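Local coordinates for protein restriction endonuclease EcoP15I, modification subunit (Escherichia coli, PDB 4ZCF) that methylates one adenine, at N6, in the DNA sequence 5'-CAGCAG-3' using S-adenosyl-L-methionine, and joins the Res subunit to make the EcoP15I restriction enzyme, at residues Y331-P336 against M347-P352; K340-P345 against K373-K378. One frame throughout, in Å; residues are numbered along the deposited sequence.

In the fold
Interactions 1 and 2 belong to one small lobe, about 47 Å from the centre of the chain, and three of their four segments lie in the one loop between strand 313-318 and helix 353-361, the fourth leading into strand 376-380. Interaction 1 is buried and largely aromatic, and its DNA-facing end reads bases; interaction 2 is only partly buried, packs aliphatic groups, and grips a phosphate with lysines. Their segments alternate along the chain and meet directly: a probable backbone hydrogen bond links Ile333 to Cys342. Gln344 probably donates from NE2 to Tyr331 O, while its OE1 bonds Arg330, so this amide ties the phosphate-binding arm to the aromatic one.

Interaction 1. Residues Y331-P336 against M347-P352; sequences YDIIHP and MGYRFP. With nucleotides of chain E.
An offset stack of Tyr331 on Tyr349 forms the centre of this buried contact, which joins two parts of the long loop between strand 313-318 and helix 353-361. The ring centroids lie 4.7 Å apart with planes inclined by 24°, and Tyr349 CD2 sits over the Tyr331 ring toward its rim. Tyr331 CG stands between the backbone N and the carbonyl carbon (chi1 53°), a torsion that swings the ring in beside Tyr349. Its hydroxyl then donates to Phe351 O at 2.7 Å, arriving from above the carbonyl plane, so the phenol supplies both an aromatic face and a polar tip. Ile333 CD1 rests on the same face of Tyr349 that Tyr331 overlaps, a CH-pi contact 3.7 Å from the ring centroid; the slim branched chain fits beside the stack. At the far end of Tyr349, a water bridges its OH to Ile333 N, satisfying the amide.

The segment beyond Tyr349 turns to the DNA, consistent with the target-recognition region of a beta-class methyltransferase. Arg350 faces away from 331-336 and reads the major-groove edge of DG15 of chain E: NH1 donates to N7 at 2.9 Å and NH2 to O6 at 2.7 Å. This two-pronged match suits arginine to guanine, and DC13-DT14-DG15 spells the complement of CAG. NH1 also bonds OP2 of DT14 at 3.1 Å, and the DT14 methyl C7 lies over the centre of the guanidinium. A further hydrogen bond, from NE to His322 O, helps fix the guanidinium. Arg350 CG lies 3.5 Å above the plane of the Phe351 ring, toward its rim, while Phe351 CE1 touches the sugar of DC13. Helix 353-361 follows, with Pro352 as its N-cap and Met356 touching both Tyr331 and Ile333.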
# COMPACT_ATOMS: atom_id res chain seq x y z
N TYR A 331 26.14 20.74 25.96
CA TYR A 331 26.80 22.03 25.76
C TYR A 331 26.18 23.08 26.69
O TYR A 331 25.14 22.81 27.29
CB TYR A 331 26.79 22.48 24.27
CG TYR A 331 25.41 22.48 23.64
CD1 TYR A 331 24.54 23.54 23.82
CD2 TYR A 331 24.98 21.40 22.87
CE1 TYR A 331 23.26 23.53 23.27
CE2 TYR A 331 23.70 21.37 22.32
CZ TYR A 331 22.84 22.43 22.54
OH TYR A 331 21.58 22.43 22.00
N ASP A 332 26.80 24.26 26.80
CA ASP A 332 26.32 25.32 27.67
C ASP A 332 25.48 26.36 26.93
O ASP A 332 25.94 26.92 25.93
CB ASP A 332 27.49 26.04 28.39
CG ASP A 332 28.22 25.29 29.50
OD1 ASP A 332 27.84 24.13 29.79
OD2 ASP A 332 29.17 25.86 30.07
N ILE A 333 24.28 26.65 27.47
CA ILE A 333 23.40 27.70 26.96
C ILE A 333 23.44 28.78 28.04
O ILE A 333 23.04 28.53 29.18
CB ILE A 333 21.97 27.21 26.58
CG1 ILE A 333 22.05 26.09 25.50
CG2 ILE A 333 21.10 28.39 26.13
CD1 ILE A 333 20.90 25.35 25.28
N ILE A 334 24.01 29.95 27.71
CA ILE A 334 24.20 31.03 28.67
C ILE A 334 22.97 31.86 28.90
O ILE A 334 22.35 32.35 27.95
CB ILE A 334 25.54 31.80 28.47
CG1 ILE A 334 26.68 31.19 29.33
CG2 ILE A 334 25.43 33.33 28.73
CD1 ILE A 334 27.24 29.84 28.87
N HIS A 335 22.60 31.98 30.19
CA HIS A 335 21.48 32.78 30.65
C HIS A 335 21.80 34.27 30.36
O HIS A 335 22.93 34.70 30.58
CB HIS A 335 21.22 32.52 32.14
CG HIS A 335 19.92 33.07 32.61
ND1 HIS A 335 19.82 34.36 33.12
CD2 HIS A 335 18.68 32.53 32.56
CE1 HIS A 335 18.54 34.54 33.38
NE2 HIS A 335 17.81 33.47 33.06
N PRO A 336 20.87 35.06 29.76
CA PRO A 336 21.21 36.45 29.40
C PRO A 336 21.40 37.44 30.55
O PRO A 336 21.94 38.51 30.30
CB PRO A 336 20.06 36.88 28.48
CG PRO A 336 19.25 35.67 28.24
CD PRO A 336 19.49 34.74 29.37
N MET A 347 18.65 14.13 29.86
CA MET A 347 19.18 13.40 28.70
C MET A 347 19.95 14.31 27.74
O MET A 347 20.37 13.86 26.66
CB MET A 347 18.04 12.68 27.94
CG MET A 347 17.27 11.67 28.77
SD MET A 347 18.33 10.40 29.49
CE MET A 347 17.11 9.41 30.23
N GLY A 348 20.17 15.55 28.16
CA GLY A 348 20.85 16.56 27.36
C GLY A 348 19.89 17.12 26.33
O GLY A 348 18.70 16.78 26.35
N TYR A 349 20.39 17.93 25.40
CA TYR A 349 19.59 18.56 24.34
C TYR A 349 19.28 17.66 23.14
O TYR A 349 19.94 16.63 22.98
CB TYR A 349 20.22 19.89 23.89
CG TYR A 349 20.40 20.87 25.03
CD1 TYR A 349 19.31 21.53 25.59
CD2 TYR A 349 21.66 21.12 25.57
CE1 TYR A 349 19.47 22.43 26.65
CE2 TYR A 349 21.83 22.02 26.62
CZ TYR A 349 20.73 22.66 27.16
OH TYR A 349 20.89 23.57 28.18
N ARG A 350 18.25 18.04 22.33
CA ARG A 350 17.83 17.38 21.08
C ARG A 350 18.42 18.11 19.86
O ARG A 350 18.39 17.59 18.74
CB ARG A 350 16.28 17.34 20.94
CG ARG A 350 15.61 18.72 20.73
CD ARG A 350 14.11 18.64 20.58
NE ARG A 350 13.50 17.94 21.71
CZ ARG A 350 12.20 17.67 21.82
NH1 ARG A 350 11.36 18.04 20.86
NH2 ARG A 350 11.75 17.01 22.87
N PHE A 351 18.90 19.36 20.08
CA PHE A 351 19.46 20.24 19.06
C PHE A 351 20.97 20.28 19.14
O PHE A 351 21.48 20.40 20.25
CB PHE A 351 18.96 21.69 19.25
CG PHE A 351 17.48 21.89 19.17
CD1 PHE A 351 16.82 21.89 17.94
CD2 PHE A 351 16.73 22.09 20.32
CE1 PHE A 351 15.43 22.06 17.87
CE2 PHE A 351 15.34 22.28 20.25
CZ PHE A 351 14.71 22.26 19.02
N PRO A 352 21.70 20.26 17.99
CA PRO A 352 23.16 20.46 18.04
C PRO A 352 23.41 21.95 18.33
O PRO A 352 22.56 22.76 18.00
CB PRO A 352 23.61 20.13 16.60
CG PRO A 352 22.43 19.54 15.90
CD PRO A 352 21.24 20.13 16.59
P DC E 13 18.29 19.51 14.20
OP1 DC E 13 19.14 20.48 13.50
OP2 DC E 13 18.43 19.37 15.67
O5' DC E 13 16.77 19.90 13.94
C5' DC E 13 15.96 19.72 15.15
C4' DC E 13 15.31 18.34 15.26
O4' DC E 13 16.13 17.23 15.70
C3' DC E 13 14.20 18.22 16.26
O3' DC E 13 13.19 19.18 15.95
C2' DC E 13 13.84 16.78 15.90
C1' DC E 13 15.22 16.13 15.75
N1 DC E 13 15.51 15.01 16.75
C2 DC E 13 14.68 13.86 16.81
O2 DC E 13 13.73 13.72 16.03
N3 DC E 13 14.99 12.85 17.68
C4 DC E 13 16.05 12.95 18.49
N4 DC E 13 16.29 11.91 19.32
C5 DC E 13 16.90 14.09 18.46
C6 DC E 13 16.59 15.09 17.60
P DG E 15 6.41 20.02 15.46
OP1 DG E 15 5.57 19.82 14.26
OP2 DG E 15 7.53 21.00 15.43
O5' DG E 15 5.55 20.33 16.78
C5' DG E 15 4.24 19.77 16.93
C4' DG E 15 3.83 19.51 18.38
O4' DG E 15 4.67 18.48 18.97
C3' DG E 15 3.83 20.71 19.35
O3' DG E 15 2.73 20.58 20.26
C2' DG E 15 5.12 20.49 20.13
C1' DG E 15 5.08 18.97 20.23
N9 DG E 15 6.31 18.36 20.67
C8 DG E 15 7.56 18.94 20.61
N7 DG E 15 8.49 18.14 21.03
C5 DG E 15 7.81 17.01 21.50
C6 DG E 15 8.31 15.81 22.06
O6 DG E 15 9.50 15.60 22.39
N1 DG E 15 7.31 14.86 22.33
C2 DG E 15 5.97 15.05 22.03
N2 DG E 15 5.12 14.07 22.35
N3 DG E 15 5.50 16.15 21.45
C4 DG E 15 6.46 17.10 21.25
P DT E 14 11.79 19.29 16.71
OP1 DT E 14 11.07 20.45 16.13
OP2 DT E 14 12.12 19.25 18.14
O5' DT E 14 11.09 17.92 16.24
C5' DT E 14 10.32 17.76 15.04
C4' DT E 14 8.87 17.40 15.36
O4' DT E 14 8.79 16.10 15.99
C3' DT E 14 8.16 18.32 16.33
O3' DT E 14 6.94 18.56 15.76
C2' DT E 14 7.99 17.58 17.65
C1' DT E 14 8.09 16.13 17.25
N1 DT E 14 8.75 15.18 18.22
C2 DT E 14 8.03 14.13 18.79
O2 DT E 14 6.84 13.93 18.65
N3 DT E 14 8.75 13.28 19.60
C4 DT E 14 10.10 13.35 19.86
O4 DT E 14 10.59 12.50 20.60
C5 DT E 14 10.82 14.45 19.24
C7 DT E 14 12.28 14.66 19.49
C6 DT E 14 10.12 15.30 18.45
O HOH W 1 23.05 24.90 29.41

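Interaction 2. Residues K340-P345 against K373-K378; sequences KPCKQP and KIIELK. With nucleotides of chain D.
Apolar packing of Ile374 against Lys343 and Pro345 joins a DNA-facing loop to the segment leading into strand 376-380. Ile374 uses both branches: CG2 meets Pro345 CG at 3.8 Å, and CG1 lies by the Lys343 carbonyl and the methylene CE farther out. A branched isoleucine can thus fill two directions at once, while the rigid proline gives it a firm surface. Deeper in, Cys342 SG loosely touches Ile375 CG2, and Ile375 continues onto Met356 of helix 353-361.

Between the backbones no direct hydrogen bond forms. A weak CA-H...O contact runs from Ile374 CA to Lys343 O at 3.6 Å, and a water donates to that same oxygen while accepting from Ile375 N.

The polar contacts hold a DNA phosphate, as befits the DNA-binding lobe of this methyltransferase. Both segments converge on the backbone phosphate of DC4 of chain D: Lys343 NZ reaches OP1 at 2.8 Å, and the Ile374 amide points almost straight at the same oxygen, 3.3 Å from N with 170° at the hydrogen. Lys373 NZ takes the other oxygen, OP2, at 3.0 Å. With CG anti to the backbone N and a bend at chi2 (70°), the Lys373 chain curls round so that its amine also donates to Ile374 O at 2.6 Å and forms a salt bridge with Glu376 OE2 at 2.8 Å. Swapping Lys373 for a leucine would probably leave Glu376 without its countercharge and OP2 of DC4 without this donor. Each lysine has support from the protein: Lys343 NZ also bonds Asn372 O, and Glu376, the first residue of strand 376-380 in a four-stranded antiparallel sheet, also accepts from Gln319 NE2 through OE2.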
# COMPACT_ATOMS: atom_id res chain seq x y z
N LYS A 340 25.36 32.59 33.63
CA LYS A 340 25.75 31.22 34.00
C LYS A 340 25.03 30.20 33.08
O LYS A 340 23.96 30.53 32.55
CB LYS A 340 25.40 30.95 35.48
CG LYS A 340 26.39 31.56 36.46
CD LYS A 340 26.29 30.91 37.82
CE LYS A 340 27.34 31.44 38.78
NZ LYS A 340 27.12 30.95 40.17
N PRO A 341 25.58 28.97 32.87
CA PRO A 341 24.88 27.99 32.01
C PRO A 341 23.54 27.54 32.59
O PRO A 341 23.44 27.24 33.80
CB PRO A 341 25.87 26.82 31.92
CG PRO A 341 27.17 27.36 32.38
CD PRO A 341 26.83 28.39 33.40
N CYS A 342 22.49 27.51 31.75
CA CYS A 342 21.14 27.11 32.14
C CYS A 342 21.09 25.61 32.49
O CYS A 342 21.89 24.84 31.95
CB CYS A 342 20.14 27.46 31.04
SG CYS A 342 20.06 29.23 30.65
N LYS A 343 20.15 25.21 33.39
CA LYS A 343 20.00 23.81 33.78
C LYS A 343 19.74 22.96 32.53
O LYS A 343 18.93 23.32 31.67
CB LYS A 343 18.91 23.61 34.83
CG LYS A 343 18.94 22.21 35.48
CD LYS A 343 17.92 22.05 36.62
CE LYS A 343 16.51 21.72 36.16
NZ LYS A 343 15.51 22.72 36.66
N GLN A 344 20.51 21.88 32.43
CA GLN A 344 20.48 20.96 31.32
C GLN A 344 19.44 19.85 31.53
O GLN A 344 19.36 19.30 32.64
CB GLN A 344 21.88 20.34 31.17
CG GLN A 344 22.56 20.66 29.85
CD GLN A 344 23.89 19.94 29.76
OE1 GLN A 344 24.08 18.86 30.35
NE2 GLN A 344 24.83 20.52 29.02
N PRO A 345 18.68 19.45 30.47
CA PRO A 345 17.74 18.32 30.64
C PRO A 345 18.51 17.06 31.02
O PRO A 345 19.68 16.93 30.68
CB PRO A 345 17.13 18.17 29.24
CG PRO A 345 17.33 19.47 28.59
CD PRO A 345 18.65 19.97 29.09
N LYS A 373 16.40 27.02 35.57
CA LYS A 373 15.24 26.65 34.75
C LYS A 373 15.69 26.20 33.33
O LYS A 373 16.44 26.92 32.67
CB LYS A 373 14.26 27.86 34.69
CG LYS A 373 13.05 27.75 33.76
CD LYS A 373 11.99 26.76 34.25
CE LYS A 373 10.92 26.54 33.20
NZ LYS A 373 11.42 25.82 31.97
N ILE A 374 15.24 24.99 32.88
CA ILE A 374 15.54 24.47 31.55
C ILE A 374 14.84 25.39 30.56
O ILE A 374 13.73 25.83 30.85
CB ILE A 374 15.11 23.00 31.34
CG1 ILE A 374 15.71 22.04 32.41
CG2 ILE A 374 15.42 22.51 29.92
CD1 ILE A 374 15.02 20.57 32.43
N ILE A 375 15.51 25.70 29.43
CA ILE A 375 14.96 26.57 28.38
C ILE A 375 13.71 26.00 27.70
O ILE A 375 13.48 24.78 27.67
CB ILE A 375 16.01 27.02 27.33
CG1 ILE A 375 16.76 25.83 26.69
CG2 ILE A 375 16.94 28.07 27.88
CD1 ILE A 375 17.17 26.09 25.30
N GLU A 376 12.92 26.90 27.13
CA GLU A 376 11.72 26.56 26.40
C GLU A 376 11.78 27.24 25.03
O GLU A 376 12.59 28.15 24.81
CB GLU A 376 10.46 27.02 27.18
CG GLU A 376 10.29 26.35 28.53
CD GLU A 376 9.16 26.86 29.41
OE1 GLU A 376 8.39 27.74 28.96
OE2 GLU A 376 9.04 26.36 30.55
N LEU A 377 10.90 26.79 24.13
CA LEU A 377 10.75 27.34 22.78
C LEU A 377 9.44 28.11 22.65
O LEU A 377 8.37 27.60 23.02
CB LEU A 377 10.81 26.22 21.75
CG LEU A 377 12.18 25.73 21.39
CD1 LEU A 377 12.15 24.24 21.11
CD2 LEU A 377 12.73 26.50 20.20
N LYS A 378 9.50 29.34 22.16
CA LYS A 378 8.31 30.16 21.96
C LYS A 378 7.60 29.65 20.70
O LYS A 378 8.18 29.61 19.59
CB LYS A 378 8.68 31.64 21.87
CG LYS A 378 7.51 32.59 22.00
CD LYS A 378 8.02 33.97 22.25
CE LYS A 378 7.01 35.04 21.95
NZ LYS A 378 7.50 36.40 22.34
P DC D 4 12.24 22.71 34.48
OP1 DC D 4 13.33 23.48 35.11
OP2 DC D 4 11.80 23.09 33.11
O5' DC D 4 12.56 21.14 34.54
C5' DC D 4 12.17 20.41 35.68
C4' DC D 4 11.97 18.93 35.46
O4' DC D 4 10.59 18.62 35.14
C3' DC D 4 12.84 18.21 34.44
O3' DC D 4 13.33 16.97 35.01
C2' DC D 4 11.86 18.00 33.28
C1' DC D 4 10.52 17.81 33.98
N1 DC D 4 9.31 18.26 33.21
C2 DC D 4 8.11 17.54 33.28
O2 DC D 4 8.09 16.45 33.87
N3 DC D 4 7.01 18.00 32.63
C4 DC D 4 7.07 19.12 31.90
N4 DC D 4 5.97 19.53 31.25
C5 DC D 4 8.26 19.91 31.85
C6 DC D 4 9.33 19.45 32.51
P DA D 3 8.18 27.42 35.63
OP1 DA D 3 9.38 28.02 36.25
OP2 DA D 3 7.77 27.88 34.29
O5' DA D 3 8.36 25.83 35.62
C5' DA D 3 8.69 25.12 36.79
C4' DA D 3 8.99 23.68 36.46
O4' DA D 3 7.76 22.94 36.31
C3' DA D 3 9.78 23.48 35.18
O3' DA D 3 10.99 22.81 35.48
C2' DA D 3 8.87 22.68 34.25
C1' DA D 3 7.86 22.07 35.20
N9 DA D 3 6.52 21.99 34.65
C8 DA D 3 5.78 22.96 34.02
N7 DA D 3 4.56 22.58 33.70
C5 DA D 3 4.51 21.29 34.17
C6 DA D 3 3.50 20.32 34.17
N6 DA D 3 2.28 20.54 33.65
N1 DA D 3 3.80 19.11 34.71
C2 DA D 3 5.02 18.87 35.22
N3 DA D 3 6.03 19.73 35.30
C4 DA D 3 5.70 20.90 34.76
P DA D 5 14.46 16.01 34.36
OP1 DA D 5 15.10 15.29 35.50
OP2 DA D 5 15.33 16.75 33.40
O5' DA D 5 13.55 14.96 33.55
C5' DA D 5 12.71 13.98 34.11
C4' DA D 5 11.80 13.34 33.07
O4' DA D 5 10.82 14.28 32.54
C3' DA D 5 12.47 12.72 31.85
O3' DA D 5 12.06 11.36 31.85
C2' DA D 5 11.96 13.52 30.65
C1' DA D 5 10.64 14.07 31.16
N9 DA D 5 10.19 15.31 30.54
C8 DA D 5 10.97 16.35 30.14
N7 DA D 5 10.30 17.32 29.56
C5 DA D 5 8.98 16.89 29.53
C6 DA D 5 7.78 17.47 29.06
N6 DA D 5 7.73 18.68 28.47
N1 DA D 5 6.63 16.75 29.17
C2 DA D 5 6.69 15.56 29.78
N3 DA D 5 7.77 14.91 30.25
C4 DA D 5 8.90 15.63 30.11
O HOH W 2 18.53 24.50 29.43